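Local coordinates for BAG family molecular chaperone regulator 1 (Arabidopsis thaliana, PDB 4HWC), which probably acts as a co-chaperone that binds the ATPase domain of HSP70/HSC70 chaperones and regulates programmed cell death and stress responses, at residues T43-L48 against E80-L85. Sequence-based numbering, arbitrary orientation.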
ATOM      1  N   THR A  43       2.087  -8.719   7.768  1.00 19.50           N
ATOM      2  CA  THR A  43       0.845  -9.034   7.081  1.00 21.58           C
ATOM      3  C   THR A  43       0.480  -7.924   6.100  1.00 21.82           C
ATOM      4  O   THR A  43       0.202  -8.187   4.930  1.00 18.91           O
ATOM      5  CB  THR A  43      -0.327  -9.211   8.076  1.00 24.53           C
ATOM      6  OG1 THR A  43      -0.131 -10.408   8.839  1.00 28.03           O
ATOM      7  CG2 THR A  43      -1.651  -9.299   7.330  1.00 26.97           C
ATOM      8  N   VAL A  44       0.501  -6.684   6.580  1.00 15.17           N
ATOM      9  CA  VAL A  44       0.150  -5.531   5.748  1.00 15.20           C
ATOM     10  C   VAL A  44       1.168  -5.278   4.631  1.00 14.33           C
ATOM     11  O   VAL A  44       0.794  -4.964   3.496  1.00 13.08           O
ATOM     12  CB  VAL A  44      -0.007  -4.270   6.627  1.00 11.56           C
ATOM     13  CG1 VAL A  44      -0.332  -3.065   5.780  1.00 10.09           C
ATOM     14  CG2 VAL A  44      -1.128  -4.495   7.647  1.00 17.81           C
ATOM     15  N   ILE A  45       2.453  -5.401   4.945  1.00 15.38           N
ATOM     16  CA  ILE A  45       3.473  -5.189   3.922  1.00 14.83           C
ATOM     17  C   ILE A  45       3.223  -6.212   2.836  1.00 18.56           C
ATOM     18  O   ILE A  45       3.249  -5.892   1.655  1.00 16.01           O
ATOM     19  CB  ILE A  45       4.895  -5.386   4.470  1.00 15.86           C
ATOM     20  CG1 ILE A  45       5.254  -4.204   5.372  1.00 13.47           C
ATOM     21  CG2 ILE A  45       5.906  -5.503   3.314  1.00 17.63           C
ATOM     22  CD1 ILE A  45       6.645  -4.288   5.956  1.00 20.43           C
ATOM     23  N   GLU A  46       2.961  -7.443   3.237  1.00 20.61           N
ATOM     24  CA  GLU A  46       2.727  -8.447   2.224  1.00 20.35           C
ATOM     25  C   GLU A  46       1.441  -8.283   1.432  1.00 21.13           C
ATOM     26  O   GLU A  46       1.401  -8.625   0.257  1.00 22.25           O
ATOM     27  CB  GLU A  46       2.933  -9.859   2.828  1.00 24.59           C
ATOM     28  CG  GLU A  46       4.411 -10.269   2.562  1.00 30.31           C
ATOM     29  CD  GLU A  46       4.963 -11.483   3.265  1.00 37.31           C
ATOM     30  OE1 GLU A  46       6.193 -11.476   3.485  1.00 34.79           O
ATOM     31  OE2 GLU A  46       4.222 -12.420   3.590  1.00 40.14           O
ATOM     32  N   LEU A  47       0.397  -7.722   2.036  1.00 14.74           N
ATOM     33  CA  LEU A  47      -0.830  -7.475   1.284  1.00 16.40           C
ATOM     34  C   LEU A  47      -0.549  -6.377   0.260  1.00 16.83           C
ATOM     35  O   LEU A  47      -1.104  -6.402  -0.841  1.00 16.54           O
ATOM     36  CB  LEU A  47      -1.995  -7.029   2.187  1.00 15.68           C
ATOM     37  CG  LEU A  47      -2.633  -8.104   3.067  1.00 18.18           C
ATOM     38  CD1 LEU A  47      -3.738  -7.490   3.911  1.00 20.47           C
ATOM     39  CD2 LEU A  47      -3.177  -9.219   2.191  1.00 19.67           C
ATOM     40  N   LEU A  48       0.308  -5.421   0.624  1.00 12.18           N
ATOM     41  CA  LEU A  48       0.669  -4.335  -0.290  1.00 12.99           C
ATOM     42  C   LEU A  48       1.504  -4.865  -1.452  1.00 13.09           C
ATOM     43  O   LEU A  48       1.354  -4.415  -2.588  1.00 14.38           O
ATOM     44  CB  LEU A  48       1.446  -3.238   0.450  1.00 11.78           C
ATOM     45  CG  LEU A  48       0.613  -2.363   1.400  1.00 10.80           C
ATOM     46  CD1 LEU A  48       1.540  -1.632   2.352  1.00 11.38           C
ATOM     47  CD2 LEU A  48      -0.225  -1.362   0.600  1.00  9.43           C
ATOM     48  N   GLU A  80       7.391   1.735   2.222  1.00 25.49           N
ATOM     49  CA  GLU A  80       8.520   2.500   2.744  1.00 25.72           C
ATOM     50  C   GLU A  80       8.211   2.942   4.175  1.00 27.80           C
ATOM     51  O   GLU A  80       9.056   2.860   5.063  1.00 29.02           O
ATOM     52  CB  GLU A  80       8.756   3.724   1.858  1.00 29.87           C
ATOM     53  CG  GLU A  80       9.890   4.635   2.296  1.00 29.51           C
ATOM     54  CD  GLU A  80      10.070   5.805   1.343  1.00 29.66           C
ATOM     55  OE1 GLU A  80      11.148   6.426   1.358  1.00 29.44           O
ATOM     56  OE2 GLU A  80       9.125   6.104   0.576  1.00 30.05           O
ATOM     57  N   THR A  81       6.989   3.415   4.385  1.00 16.45           N
ATOM     58  CA  THR A  81       6.551   3.853   5.705  1.00 13.55           C
ATOM     59  C   THR A  81       6.530   2.673   6.676  1.00 15.98           C
ATOM     60  O   THR A  81       6.979   2.790   7.820  1.00 17.21           O
ATOM     61  CB  THR A  81       5.146   4.480   5.616  1.00 15.45           C
ATOM     62  OG1 THR A  81       5.215   5.672   4.823  1.00 14.14           O
ATOM     63  CG2 THR A  81       4.606   4.827   7.001  1.00 18.93           C
ATOM     64  N   LEU A  82       6.019   1.533   6.221  1.00 13.55           N
ATOM     65  CA  LEU A  82       5.946   0.347   7.068  1.00 13.47           C
ATOM     66  C   LEU A  82       7.322  -0.221   7.410  1.00 20.58           C
ATOM     67  O   LEU A  82       7.535  -0.718   8.520  1.00 17.99           O
ATOM     68  CB  LEU A  82       5.102  -0.738   6.403  1.00 15.48           C
ATOM     69  CG  LEU A  82       3.591  -0.515   6.287  1.00 15.99           C
ATOM     70  CD1 LEU A  82       2.969  -1.679   5.527  1.00 20.69           C
ATOM     71  CD2 LEU A  82       2.973  -0.407   7.671  1.00 22.96           C
ATOM     72  N   ASP A  83       8.249  -0.172   6.459  1.00 18.94           N
ATOM     73  CA  ASP A  83       9.592  -0.674   6.719  1.00 24.52           C
ATOM     74  C   ASP A  83      10.256   0.178   7.791  1.00 25.86           C
ATOM     75  O   ASP A  83      10.989  -0.335   8.639  1.00 26.50           O
ATOM     76  CB  ASP A  83      10.449  -0.653   5.452  1.00 25.17           C
ATOM     77  CG  ASP A  83      10.087  -1.761   4.484  1.00 25.26           C
ATOM     78  OD1 ASP A  83       9.630  -2.826   4.950  1.00 27.73           O
ATOM     79  OD2 ASP A  83      10.274  -1.578   3.264  1.00 33.52           O
ATOM     80  N   ALA A  84       9.995   1.480   7.750  1.00 22.90           N
ATOM     81  CA  ALA A  84      10.563   2.400   8.730  1.00 28.13           C
ATOM     82  C   ALA A  84       9.989   2.125  10.118  1.00 33.48           C
ATOM     83  O   ALA A  84      10.693   2.247  11.121  1.00 37.32           O
ATOM     84  CB  ALA A  84      10.286   3.842   8.319  1.00 26.55           C
ATOM     85  N   LEU A  85       8.711   1.755  10.175  1.00 30.50           N
ATOM     86  CA  LEU A  85       8.064   1.455  11.448  1.00 29.41           C
ATOM     87  C   LEU A  85       8.618   0.172  12.033  1.00 36.19           C
ATOM     88  O   LEU A  85       8.866   0.085  13.233  1.00 39.97           O
ATOM     89  CB  LEU A  85       6.544   1.309  11.276  1.00 30.60           C
ATOM     90  CG  LEU A  85       5.713   2.593  11.233  1.00 27.71           C
ATOM     91  CD1 LEU A  85       4.242   2.247  11.019  1.00 26.41           C
ATOM     92  CD2 LEU A  85       5.890   3.363  12.530  1.00 28.19           C
TER
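L82 reaches from helix 62-88 toward helix 38-55, and its CD1 methyl meets V44, I45 and L48 at once. I45 gives the closest contact: its CG1 lies 3.4 Å from L82 CD1, tighter than usual for two carbons. The two side chains run alongside each other in opposite directions, so I45 CG1 also lies 3.6 Å from L82 CB. V44 comes in crosswise, with CG1 3.6 Å from L82 CD1. L48 meets L82 tip to tip, CD1 to CD1, at 3.5 Å, again a snug fit.

At the outer edge, I45 CD1 extends to D83 and ends 3.5 Å from its OD1. The extended chain of I45 (chi2 -179°) carries the methyl that far. This is plain contact between a methyl and a carboxylate oxygen. With an alanine at this position the CG1 and CD1 carbons are gone, which would probably open a gap beside L82 CB and CD1 and leave one flank of L82 without its partner.

On the inner side, V44 touches F26 and L48 touches L19, both on helix 5-31. L48 also packs on V75, Y78 and V79. The two helix segments run nearly antiparallel, at 159°, with axes 10.2 Å apart. This apolar seam joins the second and third helices of the antiparallel three-helix bundle that forms the BAG domain.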